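Local coordinates for protein putative isochorismatase (Bordetella bronchiseptica, PDB 3UAO) that probably catalyses the hydrolysis of maleamate to maleate and ammonia, a step in the breakdown of nicotinate (vitamin B3), at residues D51-F56 and H90-Y95; A43-L48 and R84-A89; P187-D192 and K212-M217; A69-T74 and A123-L128. One frame throughout, in Å; residues are numbered along the deposited sequence.

Contact 1 (D51-F56 and H90-Y95); sequences DFVNGF and HSRIVY
Ser-91 donates its OG hydrogen to Asp-51 OD1 over only 2.5 Å, coming from well above the carboxylate plane, 57° out of it. The bond ties the turn that leaves strand 45-50 to the C-terminal part of strand 87-93, its neighbour in the parallel Rossmann-like sheet of the isochorismatase-type hydrolases. A second bond joins the same two residues: Asp-51 N reaches Ser-91 O at 3.3 Å, with a bent N-H...O angle of 136°. Water 1 takes the hydrogen of Phe-52 N and gives a weak bond to Ser-91 O, so this carbonyl meets both the turn and a solvent molecule.

With CG anti to the carbonyl carbon (chi1 -62°), the Asp-51 carboxylate lies against the strand. Its OD2 rests on Ile-93 CG1 and CD1, 3.6 Å from each, and is also paired in a salt bridge with Lys-139 of strand 135-139. Asp-51, Lys-139 and the oxidised Cys-172 are consistent with the Asp-Lys-Cys triad of this family, and Ser-91 would then be a second-shell residue fixing the rotation of the aspartate.

Phe-52 centres an inverse gamma turn, after which Val-53 takes the N-cap position of helix 54-57. From this corner Val-53 CG1 lies across the Arg-92 side chain, whose guanidinium is paired with Glu-117; the closest atom there is Arg-92 CG, 4.1 Å from Val-53 CG1.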
loop_
_atom_site.group_PDB
_atom_site.type_symbol
_atom_site.label_atom_id
_atom_site.label_comp_id
_atom_site.label_asym_id
_atom_site.label_seq_id
_atom_site.Cartn_x
_atom_site.Cartn_y
_atom_site.Cartn_z
ATOM N N ASP A 51 -15.834 10.353 -6.931
ATOM C CA ASP A 51 -15.849 11.810 -6.829
ATOM C C ASP A 51 -16.966 12.555 -7.539
ATOM O O ASP A 51 -16.794 13.704 -7.946
ATOM C CB ASP A 51 -14.502 12.387 -7.290
ATOM C CG ASP A 51 -13.370 11.927 -6.453
ATOM O OD1 ASP A 51 -13.617 11.385 -5.357
ATOM O OD2 ASP A 51 -12.227 12.089 -6.913
ATOM N N PHE A 52 -18.123 11.947 -7.669
ATOM C CA PHE A 52 -19.272 12.694 -8.169
ATOM C C PHE A 52 -19.807 13.608 -7.070
ATOM O O PHE A 52 -20.857 13.336 -6.490
ATOM C CB PHE A 52 -20.357 11.755 -8.698
ATOM C CG PHE A 52 -20.194 11.403 -10.142
ATOM C CD1 PHE A 52 -19.434 12.198 -10.983
ATOM C CD2 PHE A 52 -20.853 10.297 -10.674
ATOM C CE1 PHE A 52 -19.340 11.886 -12.315
ATOM C CE2 PHE A 52 -20.766 9.997 -11.995
ATOM C CZ PHE A 52 -20.023 10.779 -12.821
ATOM N N VAL A 53 -19.062 14.692 -6.814
ATOM C CA VAL A 53 -19.323 15.597 -5.694
ATOM C C VAL A 53 -19.697 16.962 -6.251
ATOM O O VAL A 53 -19.340 17.277 -7.382
ATOM C CB VAL A 53 -18.113 15.673 -4.714
ATOM C CG1 VAL A 53 -17.789 14.291 -4.174
ATOM C CG2 VAL A 53 -16.894 16.275 -5.366
ATOM N N ASN A 54 -20.439 17.760 -5.481
ATOM C CA ASN A 54 -21.026 19.025 -5.990
ATOM C C ASN A 54 -20.008 19.916 -6.758
ATOM O O ASN A 54 -20.360 20.578 -7.731
ATOM C CB ASN A 54 -21.665 19.847 -4.844
ATOM C CG ASN A 54 -22.886 19.170 -4.205
ATOM O OD1 ASN A 54 -22.993 19.055 -2.971
ATOM N ND2 ASN A 54 -23.804 18.725 -5.034
ATOM N N GLY A 55 -18.759 19.940 -6.312
ATOM C CA GLY A 55 -17.752 20.778 -6.923
ATOM C C GLY A 55 -17.314 20.314 -8.302
ATOM O O GLY A 55 -16.879 21.121 -9.119
ATOM N N PHE A 56 -17.410 19.014 -8.568
ATOM C CA PHE A 56 -17.149 18.461 -9.924
ATOM C C PHE A 56 -18.389 18.469 -10.862
ATOM O O PHE A 56 -18.254 18.355 -12.081
ATOM C CB PHE A 56 -16.570 17.047 -9.810
ATOM C CG PHE A 56 -15.135 17.022 -9.410
ATOM C CD1 PHE A 56 -14.143 17.061 -10.356
ATOM C CD2 PHE A 56 -14.783 16.966 -8.091
ATOM C CE1 PHE A 56 -12.803 17.051 -9.980
ATOM C CE2 PHE A 56 -13.462 16.961 -7.707
ATOM C CZ PHE A 56 -12.465 17.005 -8.652
ATOM N N HIS A 90 -18.438 4.752 -2.627
ATOM C CA HIS A 90 -18.381 6.101 -3.147
ATOM C C HIS A 90 -17.083 6.736 -2.638
ATOM O O HIS A 90 -16.643 6.462 -1.529
ATOM C CB HIS A 90 -19.573 6.913 -2.617
ATOM C CG HIS A 90 -20.901 6.237 -2.783
ATOM N ND1 HIS A 90 -21.821 6.632 -3.728
ATOM C CD2 HIS A 90 -21.458 5.189 -2.129
ATOM C CE1 HIS A 90 -22.898 5.862 -3.638
ATOM N NE2 HIS A 90 -22.701 4.979 -2.674
ATOM N N SER A 91 -16.479 7.583 -3.452
ATOM C CA SER A 91 -15.257 8.244 -3.084
ATOM C C SER A 91 -15.544 9.746 -3.032
ATOM O O SER A 91 -16.429 10.272 -3.712
ATOM C CB SER A 91 -14.139 7.908 -4.104
ATOM O OG SER A 91 -13.984 8.916 -5.085
ATOM N N ARG A 92 -14.773 10.430 -2.210
ATOM C CA ARG A 92 -14.855 11.886 -2.067
ATOM C C ARG A 92 -13.441 12.341 -1.816
ATOM O O ARG A 92 -12.724 11.640 -1.110
ATOM C CB ARG A 92 -15.679 12.278 -0.828
ATOM C CG ARG A 92 -17.148 11.891 -0.856
ATOM C CD ARG A 92 -17.815 12.178 0.466
ATOM N NE ARG A 92 -17.600 13.579 0.830
ATOM C CZ ARG A 92 -17.561 14.072 2.066
ATOM N NH1 ARG A 92 -17.744 13.306 3.129
ATOM N NH2 ARG A 92 -17.319 15.350 2.224
ATOM N N ILE A 93 -13.017 13.464 -2.412
ATOM C CA ILE A 93 -11.759 14.096 -2.033
ATOM C C ILE A 93 -12.054 14.913 -0.802
ATOM O O ILE A 93 -13.044 15.677 -0.763
ATOM C CB ILE A 93 -11.149 14.930 -3.163
ATOM C CG1 ILE A 93 -10.706 14.006 -4.303
ATOM C CG2 ILE A 93 -9.878 15.692 -2.712
ATOM C CD1 ILE A 93 -10.212 14.731 -5.580
ATOM N N VAL A 94 -11.271 14.669 0.254
ATOM C CA VAL A 94 -11.364 15.422 1.511
ATOM C C VAL A 94 -9.986 15.716 2.100
ATOM O O VAL A 94 -9.214 14.801 2.407
ATOM C CB VAL A 94 -12.156 14.662 2.563
ATOM C CG1 VAL A 94 -12.033 15.375 3.950
ATOM C CG2 VAL A 94 -13.616 14.485 2.154
ATOM N N TYR A 95 -9.679 16.992 2.277
ATOM C CA TYR A 95 -8.520 17.416 3.080
ATOM C C TYR A 95 -8.971 17.903 4.452
ATOM O O TYR A 95 -10.151 18.218 4.642
ATOM C CB TYR A 95 -7.783 18.546 2.387
ATOM C CG TYR A 95 -7.025 18.133 1.130
ATOM C CD1 TYR A 95 -5.651 17.892 1.167
ATOM C CD2 TYR A 95 -7.660 18.036 -0.078
ATOM C CE1 TYR A 95 -4.949 17.530 0.035
ATOM C CE2 TYR A 95 -6.956 17.657 -1.239
ATOM C CZ TYR A 95 -5.607 17.410 -1.163
ATOM O OH TYR A 95 -4.897 17.045 -2.274
HETATM O O HOH W 1 -18.901 9.601 -5.891
#

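Contact 2 (A43-L48 and R84-A89); sequences APYGLL and RGWAVA
Ala-89 N binds Leu-47 O at 3.0 Å, the donor nearly in line with the carbonyl and the N-H...O angle an open 161°. Its companion, from Leu-47 N to Ala-87 O, is 3.1 Å long and more bent, at 139°. Leu-47 thus uses both backbone polar groups on one neighbouring strand. The alpha hydrogens add to this: Leu-48 CA sits 3.4 Å from Ala-89 O.

These bonds set strands 45-50 and 87-93 side by side and parallel, as the two ends of a beta-alpha-beta crossover whose helix 67-84 returns the chain to the start of the sheet. On the face covered by that helix, Leu-47 and Val-88 point the same way, and Leu-47 CD2 meets Val-88 CG1. On the other face Leu-48 CD1 packs on Ala-89 CB at 3.9 Å, against Leu-150 and Trp-153 of helix 150-156.

At the entry to the strands the packing turns aromatic. Trp-86 holds CG anti to its carbonyl carbon, which lays the indole beside Tyr-45. Tyr-45 CB lies over it, 3.7 Å from the centroid of the five-membered ring, a CH-pi contact, while Arg-84 CD covers the opposite face. The Tyr-45 ring runs alongside, tilted by 51° to the six-membered ring of Trp-86, and brings CD2 to 3.8 Å from Trp-86 CZ2. Lys-225, near the C-terminus, makes a cation-pi contact with Tyr-45.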
loop_
_atom_site.group_PDB
_atom_site.type_symbol
_atom_site.label_atom_id
_atom_site.label_comp_id
_atom_site.label_asym_id
_atom_site.label_seq_id
_atom_site.Cartn_x
_atom_site.Cartn_y
_atom_site.Cartn_z
ATOM N N ALA A 43 -18.575 -12.262 -11.666
ATOM C CA ALA A 43 -19.202 -11.999 -10.381
ATOM C C ALA A 43 -18.315 -12.562 -9.295
ATOM O O ALA A 43 -17.476 -13.396 -9.594
ATOM C CB ALA A 43 -20.581 -12.668 -10.329
ATOM N N PRO A 44 -18.484 -12.107 -8.036
ATOM C CA PRO A 44 -19.427 -11.050 -7.621
ATOM C C PRO A 44 -19.048 -9.697 -8.191
ATOM O O PRO A 44 -17.865 -9.419 -8.366
ATOM C CB PRO A 44 -19.320 -11.043 -6.071
ATOM C CG PRO A 44 -18.724 -12.333 -5.713
ATOM C CD PRO A 44 -17.862 -12.767 -6.868
ATOM N N TYR A 45 -20.051 -8.874 -8.480
ATOM C CA TYR A 45 -19.815 -7.504 -8.946
ATOM C C TYR A 45 -19.886 -6.472 -7.838
ATOM O O TYR A 45 -20.491 -6.691 -6.800
ATOM C CB TYR A 45 -20.819 -7.098 -10.004
ATOM C CG TYR A 45 -20.789 -7.998 -11.177
ATOM C CD1 TYR A 45 -19.785 -7.896 -12.090
ATOM C CD2 TYR A 45 -21.780 -8.984 -11.365
ATOM C CE1 TYR A 45 -19.739 -8.740 -13.169
ATOM C CE2 TYR A 45 -21.737 -9.835 -12.423
ATOM C CZ TYR A 45 -20.712 -9.703 -13.331
ATOM O OH TYR A 45 -20.610 -10.536 -14.409
ATOM N N GLY A 46 -19.269 -5.334 -8.107
ATOM C CA GLY A 46 -19.292 -4.175 -7.246
ATOM C C GLY A 46 -19.286 -2.927 -8.097
ATOM O O GLY A 46 -19.102 -2.977 -9.336
ATOM N N LEU A 47 -19.500 -1.800 -7.440
ATOM C CA LEU A 47 -19.642 -0.520 -8.111
ATOM C C LEU A 47 -18.871 0.511 -7.316
ATOM O O LEU A 47 -19.060 0.662 -6.118
ATOM C CB LEU A 47 -21.132 -0.102 -8.229
ATOM C CG LEU A 47 -21.486 1.329 -8.683
ATOM C CD1 LEU A 47 -21.109 1.566 -10.112
ATOM C CD2 LEU A 47 -22.947 1.602 -8.486
ATOM N N LEU A 48 -18.007 1.222 -8.015
ATOM C CA LEU A 48 -17.310 2.363 -7.489
ATOM C C LEU A 48 -17.761 3.597 -8.224
ATOM O O LEU A 48 -17.643 3.631 -9.452
ATOM C CB LEU A 48 -15.826 2.190 -7.799
ATOM C CG LEU A 48 -14.981 3.307 -7.236
ATOM C CD1 LEU A 48 -15.220 3.386 -5.750
ATOM C CD2 LEU A 48 -13.563 3.011 -7.584
ATOM N N ARG A 84 -29.501 -5.473 -7.226
ATOM C CA ARG A 84 -28.772 -6.719 -7.321
ATOM C C ARG A 84 -27.985 -7.084 -6.059
ATOM O O ARG A 84 -27.464 -8.175 -5.961
ATOM C CB ARG A 84 -27.894 -6.686 -8.557
ATOM C CG ARG A 84 -28.726 -6.698 -9.828
ATOM C CD ARG A 84 -27.938 -6.249 -11.019
ATOM N NE ARG A 84 -28.768 -6.108 -12.212
ATOM C CZ ARG A 84 -28.321 -6.119 -13.467
ATOM N NH1 ARG A 84 -27.025 -6.256 -13.736
ATOM N NH2 ARG A 84 -29.184 -5.980 -14.470
ATOM N N GLY A 85 -27.948 -6.204 -5.069
ATOM C CA GLY A 85 -27.203 -6.476 -3.838
ATOM C C GLY A 85 -25.690 -6.414 -4.039
ATOM O O GLY A 85 -24.953 -7.204 -3.472
ATOM N N TRP A 86 -25.238 -5.465 -4.859
ATOM C CA TRP A 86 -23.838 -5.361 -5.222
ATOM C C TRP A 86 -23.165 -4.510 -4.187
ATOM O O TRP A 86 -23.716 -3.514 -3.782
ATOM C CB TRP A 86 -23.664 -4.670 -6.581
ATOM C CG TRP A 86 -23.943 -5.499 -7.762
ATOM C CD1 TRP A 86 -24.208 -6.820 -7.788
ATOM C CD2 TRP A 86 -23.919 -5.065 -9.116
ATOM N NE1 TRP A 86 -24.385 -7.247 -9.081
ATOM C CE2 TRP A 86 -24.212 -6.184 -9.918
ATOM C CE3 TRP A 86 -23.705 -3.823 -9.735
ATOM C CZ2 TRP A 86 -24.290 -6.107 -11.308
ATOM C CZ3 TRP A 86 -23.777 -3.748 -11.118
ATOM C CH2 TRP A 86 -24.064 -4.879 -11.888
ATOM N N ALA A 87 -21.972 -4.886 -3.759
ATOM C CA ALA A 87 -21.190 -4.002 -2.920
ATOM C C ALA A 87 -21.147 -2.620 -3.615
ATOM O O ALA A 87 -20.994 -2.539 -4.837
ATOM C CB ALA A 87 -19.772 -4.574 -2.722
ATOM N N VAL A 88 -21.298 -1.542 -2.856
ATOM C CA VAL A 88 -21.237 -0.198 -3.449
ATOM C C VAL A 88 -20.364 0.753 -2.612
ATOM O O VAL A 88 -20.508 0.805 -1.390
ATOM C CB VAL A 88 -22.634 0.403 -3.664
ATOM C CG1 VAL A 88 -22.537 1.798 -4.347
ATOM C CG2 VAL A 88 -23.458 -0.521 -4.509
ATOM N N ALA A 89 -19.450 1.459 -3.301
ATOM C CA ALA A 89 -18.472 2.349 -2.676
ATOM C C ALA A 89 -18.468 3.682 -3.396
ATOM O O ALA A 89 -18.532 3.737 -4.604
ATOM C CB ALA A 89 -17.083 1.737 -2.706
#

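Contact 3 (P187-D192 and K212-M217); sequences PLVLSD and KYAAVM
Residues 187-190 and 215-217 run parallel, their axes 4.6 Å apart at closest and inclined by 22°, and four backbone bonds alternate between them: Ala-215 N to Pro-187 O, Val-189 N to Ala-215 O (2.7 Å), Met-217 N to Val-189 O, and Ser-191 N to Met-217 O. The last donor stands above the carbonyl plane, where the chain turns a corner at Ser-191 and Asp-192.

On one face Leu-188 and Met-217 cross at about a right angle. Met-217 CG, set between the backbone N and the carbonyl carbon (chi1 59°), meets Leu-188 CD2 at 3.5 Å; the sulfur lies a little further off. On the other face Val-189 CG2 touches Ala-214 CB at 3.6 Å and Val-189 CB meets Val-216 CG2 at 4.0 Å. Ala-214 CB also lies against Pro-187 CB, at 3.8 Å, and Lys-108 NZ of the second subunit hydrogen-bonds Ala-214 O.

This pair closes the beta-alpha-beta unit made with helix 199-212, and strand 215-217 is outermost on its side of the sheet within the chain. Helix 199-212 covers Val-189 and Val-216, helix 219-224 covers Leu-188 and Met-217, and strand 161-167 pairs with the other side of 187-190 through Leu-188 and Leu-190.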
loop_
_atom_site.group_PDB
_atom_site.type_symbol
_atom_site.label_atom_id
_atom_site.label_comp_id
_atom_site.label_asym_id
_atom_site.label_seq_id
_atom_site.Cartn_x
_atom_site.Cartn_y
_atom_site.Cartn_z
ATOM N N PRO A 187 -11.715 -4.243 -13.783
ATOM C CA PRO A 187 -12.490 -3.020 -13.881
ATOM C C PRO A 187 -13.402 -3.029 -15.106
ATOM O O PRO A 187 -13.002 -3.483 -16.191
ATOM C CB PRO A 187 -11.419 -1.897 -14.014
ATOM C CG PRO A 187 -10.030 -2.624 -13.900
ATOM C CD PRO A 187 -10.335 -4.054 -14.276
ATOM N N LEU A 188 -14.632 -2.533 -14.916
ATOM C CA LEU A 188 -15.590 -2.316 -15.986
ATOM C C LEU A 188 -15.898 -0.814 -15.996
ATOM O O LEU A 188 -16.690 -0.314 -15.184
ATOM C CB LEU A 188 -16.863 -3.126 -15.716
ATOM C CG LEU A 188 -17.780 -3.481 -16.893
ATOM C CD1 LEU A 188 -18.936 -4.352 -16.414
ATOM C CD2 LEU A 188 -18.274 -2.255 -17.662
ATOM N N VAL A 189 -15.260 -0.088 -16.909
ATOM C CA VAL A 189 -15.465 1.350 -17.011
ATOM C C VAL A 189 -16.751 1.666 -17.789
ATOM O O VAL A 189 -16.881 1.369 -18.969
ATOM C CB VAL A 189 -14.258 2.054 -17.617
ATOM C CG1 VAL A 189 -14.503 3.567 -17.676
ATOM C CG2 VAL A 189 -13.015 1.733 -16.762
ATOM N N LEU A 190 -17.713 2.240 -17.091
ATOM C CA LEU A 190 -18.938 2.675 -17.679
ATOM C C LEU A 190 -18.667 3.942 -18.496
ATOM O O LEU A 190 -18.638 5.035 -17.940
ATOM C CB LEU A 190 -19.945 2.981 -16.579
ATOM C CG LEU A 190 -20.744 1.911 -15.830
ATOM C CD1 LEU A 190 -20.684 0.494 -16.483
ATOM C CD2 LEU A 190 -20.470 1.914 -14.278
ATOM N N SER A 191 -18.475 3.783 -19.809
ATOM C CA SER A 191 -18.072 4.878 -20.699
ATOM C C SER A 191 -19.028 6.060 -20.710
ATOM O O SER A 191 -18.607 7.166 -21.037
ATOM C CB SER A 191 -17.912 4.394 -22.146
ATOM O OG SER A 191 -19.108 3.790 -22.638
ATOM N N ASP A 192 -20.308 5.812 -20.401
ATOM C CA ASP A 192 -21.324 6.845 -20.382
ATOM C C ASP A 192 -21.610 7.307 -18.956
ATOM O O ASP A 192 -22.487 8.139 -18.754
ATOM C CB ASP A 192 -22.612 6.428 -21.158
ATOM C CG ASP A 192 -23.325 5.200 -20.571
ATOM O OD1 ASP A 192 -22.674 4.347 -19.911
ATOM O OD2 ASP A 192 -24.561 5.068 -20.773
ATOM N N LYS A 212 -5.589 -1.286 -22.258
ATOM C CA LYS A 212 -4.638 -1.760 -21.261
ATOM C C LYS A 212 -5.194 -2.202 -19.892
ATOM O O LYS A 212 -4.563 -2.994 -19.194
ATOM C CB LYS A 212 -3.640 -0.628 -21.024
ATOM C CG LYS A 212 -2.691 -0.299 -22.200
ATOM C CD LYS A 212 -2.014 1.058 -21.962
ATOM C CE LYS A 212 -1.073 1.473 -23.087
ATOM N NZ LYS A 212 -0.399 2.773 -22.828
ATOM N N TYR A 213 -6.332 -1.690 -19.476
ATOM C CA TYR A 213 -6.664 -1.676 -18.062
ATOM C C TYR A 213 -8.061 -2.122 -17.669
ATOM O O TYR A 213 -8.292 -2.388 -16.484
ATOM C CB TYR A 213 -6.505 -0.267 -17.521
ATOM C CG TYR A 213 -5.143 0.328 -17.675
ATOM C CD1 TYR A 213 -4.013 -0.398 -17.368
ATOM C CD2 TYR A 213 -4.987 1.622 -18.092
ATOM C CE1 TYR A 213 -2.770 0.140 -17.522
ATOM C CE2 TYR A 213 -3.743 2.169 -18.230
ATOM C CZ TYR A 213 -2.631 1.433 -17.934
ATOM O OH TYR A 213 -1.348 1.978 -18.058
ATOM N N ALA A 214 -9.000 -2.170 -18.606
ATOM C CA ALA A 214 -10.411 -2.390 -18.223
ATOM C C ALA A 214 -11.247 -2.909 -19.359
ATOM O O ALA A 214 -10.906 -2.760 -20.527
ATOM C CB ALA A 214 -11.033 -1.112 -17.687
ATOM N N ALA A 215 -12.342 -3.550 -18.996
ATOM C CA ALA A 215 -13.469 -3.695 -19.932
ATOM C C ALA A 215 -14.195 -2.338 -19.911
ATOM O O ALA A 215 -14.379 -1.724 -18.861
ATOM C CB ALA A 215 -14.397 -4.847 -19.521
ATOM N N VAL A 216 -14.554 -1.873 -21.103
ATOM C CA VAL A 216 -15.112 -0.534 -21.347
ATOM C C VAL A 216 -16.377 -0.650 -22.217
ATOM O O VAL A 216 -16.322 -1.035 -23.374
ATOM C CB VAL A 216 -14.060 0.384 -22.053
ATOM C CG1 VAL A 216 -14.690 1.727 -22.528
ATOM C CG2 VAL A 216 -12.913 0.643 -21.141
ATOM N N MET A 217 -17.514 -0.314 -21.634
ATOM C CA MET A 217 -18.768 -0.363 -22.344
ATOM C C MET A 217 -19.762 0.661 -21.758
ATOM O O MET A 217 -19.561 1.179 -20.654
ATOM C CB MET A 217 -19.322 -1.802 -22.295
ATOM C CG MET A 217 -19.573 -2.398 -20.895
ATOM S SD MET A 217 -19.825 -4.200 -21.043
ATOM C CE MET A 217 -18.138 -4.752 -21.203
#

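Contact 4 (A69-T74 and A123-L128); sequences AAIETT and AIVPQL
Ile-71 turns CG1 anti to the carbonyl carbon (chi1 -79°), which leaves its CG2 branch beside that carbon and directed at the 123-128 loop. This one methyl group carries most of the contact. It meets Val-125 CG2 tip to tip at 3.8 Å, touches Leu-128 CD1 at 3.9 Å, and lies 3.3 Å from Gln-127 OE1, the glutamine crossing it at about a right angle. Glu-72 starts out away from the loop, but a bend at chi2 (-60°) folds the chain back until OE2 is 3.2 Å from Gln-127 CG, the carboxylate and amide planes being 55° apart.

One turn further along helix 67-84, Thr-74 gives its OG1 hydrogen to Ala-70 O at 2.8 Å. Thr-74 N reaches the same oxygen from the opposite face of its plane, so the carbonyl is held by two donors and the hydroxyl is occupied within the helix. The methyl group CG2 is left to face Leu-128 CD2, 3.9 Å off. On the loop side, a bond from Leu-128 N to Val-125 O closes the short 3-10 turn at Pro-126 and Gln-127 and presents Val-125, Gln-127 and Leu-128 together.

The contact packs the N-terminal half of helix 67-84 on the loop before strand 135-139, and Ile-71, Thr-74 and Leu-128 also border Phe-52. Glu-72 OE1 is paired with Arg-75. As the two segments share no polar bond and meet mainly through methyl groups, cohesion probably rests on apolar packing, with the polar chains of Glu-72 and Gln-127 at its more solvent-accessible margin.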
loop_
_atom_site.group_PDB
_atom_site.type_symbol
_atom_site.label_atom_id
_atom_site.label_comp_id
_atom_site.label_asym_id
_atom_site.label_seq_id
_atom_site.Cartn_x
_atom_site.Cartn_y
_atom_site.Cartn_z
ATOM N N ALA A 69 -24.055 14.966 -17.399
ATOM C CA ALA A 69 -24.642 13.833 -18.117
ATOM C C ALA A 69 -24.211 12.505 -17.533
ATOM O O ALA A 69 -25.030 11.602 -17.335
ATOM C CB ALA A 69 -24.237 13.884 -19.576
ATOM N N ALA A 70 -22.919 12.375 -17.270
ATOM C CA ALA A 70 -22.402 11.166 -16.588
ATOM C C ALA A 70 -23.044 10.898 -15.225
ATOM O O ALA A 70 -23.301 9.756 -14.894
ATOM C CB ALA A 70 -20.889 11.224 -16.460
ATOM N N ILE A 71 -23.287 11.938 -14.433
ATOM C CA ILE A 71 -23.841 11.759 -13.099
ATOM C C ILE A 71 -25.217 11.119 -13.176
ATOM O O ILE A 71 -25.475 10.097 -12.562
ATOM C CB ILE A 71 -23.882 13.098 -12.325
ATOM C CG1 ILE A 71 -22.485 13.422 -11.791
ATOM C CG2 ILE A 71 -24.886 13.087 -11.163
ATOM C CD1 ILE A 71 -22.351 14.847 -11.335
ATOM N N GLU A 72 -26.085 11.712 -13.970
ATOM C CA GLU A 72 -27.425 11.175 -14.168
ATOM C C GLU A 72 -27.511 9.773 -14.723
ATOM O O GLU A 72 -28.384 9.004 -14.290
ATOM C CB GLU A 72 -28.207 12.066 -15.124
ATOM C CG GLU A 72 -28.659 13.294 -14.473
ATOM C CD GLU A 72 -29.542 12.998 -13.303
ATOM O OE1 GLU A 72 -30.465 12.121 -13.443
ATOM O OE2 GLU A 72 -29.275 13.659 -12.265
ATOM N N THR A 73 -26.682 9.464 -15.729
ATOM C CA THR A 73 -26.697 8.127 -16.298
ATOM C C THR A 73 -26.341 7.127 -15.181
ATOM O O THR A 73 -26.990 6.086 -15.042
ATOM C CB THR A 73 -25.766 7.999 -17.513
ATOM O OG1 THR A 73 -26.123 8.974 -18.505
ATOM C CG2 THR A 73 -25.871 6.620 -18.116
ATOM N N THR A 74 -25.377 7.488 -14.336
ATOM C CA THR A 74 -24.957 6.631 -13.219
ATOM C C THR A 74 -26.097 6.264 -12.259
ATOM O O THR A 74 -26.074 5.196 -11.658
ATOM C CB THR A 74 -23.791 7.285 -12.395
ATOM O OG1 THR A 74 -22.658 7.529 -13.248
ATOM C CG2 THR A 74 -23.398 6.407 -11.209
ATOM N N ALA A 123 -19.193 17.392 -0.991
ATOM C CA ALA A 123 -20.242 16.420 -0.730
ATOM C C ALA A 123 -20.670 15.673 -1.985
ATOM O O ALA A 123 -20.707 16.242 -3.083
ATOM C CB ALA A 123 -21.463 17.108 -0.114
ATOM N N ILE A 124 -21.066 14.416 -1.796
ATOM C CA ILE A 124 -21.705 13.635 -2.868
ATOM C C ILE A 124 -23.017 14.282 -3.355
ATOM O O ILE A 124 -23.786 14.808 -2.570
ATOM C CB ILE A 124 -21.958 12.193 -2.430
ATOM C CG1 ILE A 124 -20.607 11.472 -2.286
ATOM C CG2 ILE A 124 -22.881 11.507 -3.443
ATOM C CD1 ILE A 124 -20.703 9.995 -1.852
ATOM N N VAL A 125 -23.233 14.253 -4.664
ATOM C CA VAL A 125 -24.336 14.990 -5.284
ATOM C C VAL A 125 -25.630 14.323 -4.885
ATOM O O VAL A 125 -25.701 13.109 -4.894
ATOM C CB VAL A 125 -24.234 15.044 -6.836
ATOM C CG1 VAL A 125 -22.967 15.796 -7.268
ATOM C CG2 VAL A 125 -24.305 13.660 -7.447
ATOM N N PRO A 126 -26.663 15.111 -4.540
ATOM C CA PRO A 126 -27.907 14.531 -4.035
ATOM C C PRO A 126 -28.443 13.427 -4.915
ATOM O O PRO A 126 -28.997 12.476 -4.385
ATOM C CB PRO A 126 -28.871 15.721 -4.007
ATOM C CG PRO A 126 -27.975 16.906 -3.805
ATOM C CD PRO A 126 -26.775 16.575 -4.671
ATOM N N GLN A 127 -28.243 13.540 -6.227
ATOM C CA GLN A 127 -28.624 12.500 -7.188
ATOM C C GLN A 127 -28.106 11.091 -6.858
ATOM O O GLN A 127 -28.737 10.089 -7.227
ATOM C CB GLN A 127 -28.114 12.862 -8.585
ATOM C CG GLN A 127 -28.676 14.150 -9.159
ATOM C CD GLN A 127 -27.732 15.342 -9.071
ATOM O OE1 GLN A 127 -26.558 15.233 -9.370
ATOM N NE2 GLN A 127 -28.267 16.500 -8.695
ATOM N N LEU A 128 -26.949 11.003 -6.199
ATOM C CA LEU A 128 -26.307 9.694 -5.943
ATOM C C LEU A 128 -26.057 9.422 -4.464
ATOM O O LEU A 128 -25.136 8.669 -4.106
ATOM C CB LEU A 128 -24.994 9.610 -6.739
ATOM C CG LEU A 128 -25.156 9.776 -8.247
ATOM C CD1 LEU A 128 -23.821 10.116 -8.904
ATOM C CD2 LEU A 128 -25.718 8.522 -8.823
#

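Contacts 1, 2 and 3 all reach the six-stranded parallel sheet, while contact 4 packs a helix and a loop beside it. Contacts 1 and 2 share strand 87-93 and lie about 20 Å apart between centres; contact 3 sits across the chain's centre from contact 1, at about 21 Å. Contact 4 is closest to contact 1, about 11 Å between centres, joined through Phe-52 and Asn-54 to Val-125 and Ala-123. Along the chain contacts 1, 2 and 4 interleave, and contact 3 follows them all. Contact 1 holds the probable catalytic aspartate with contact 4 close beside it, contact 2 pairs strands 45-50 and 87-93 nearer their N-terminal ends, and the later beta-alpha-beta unit extends the sheet on the other side.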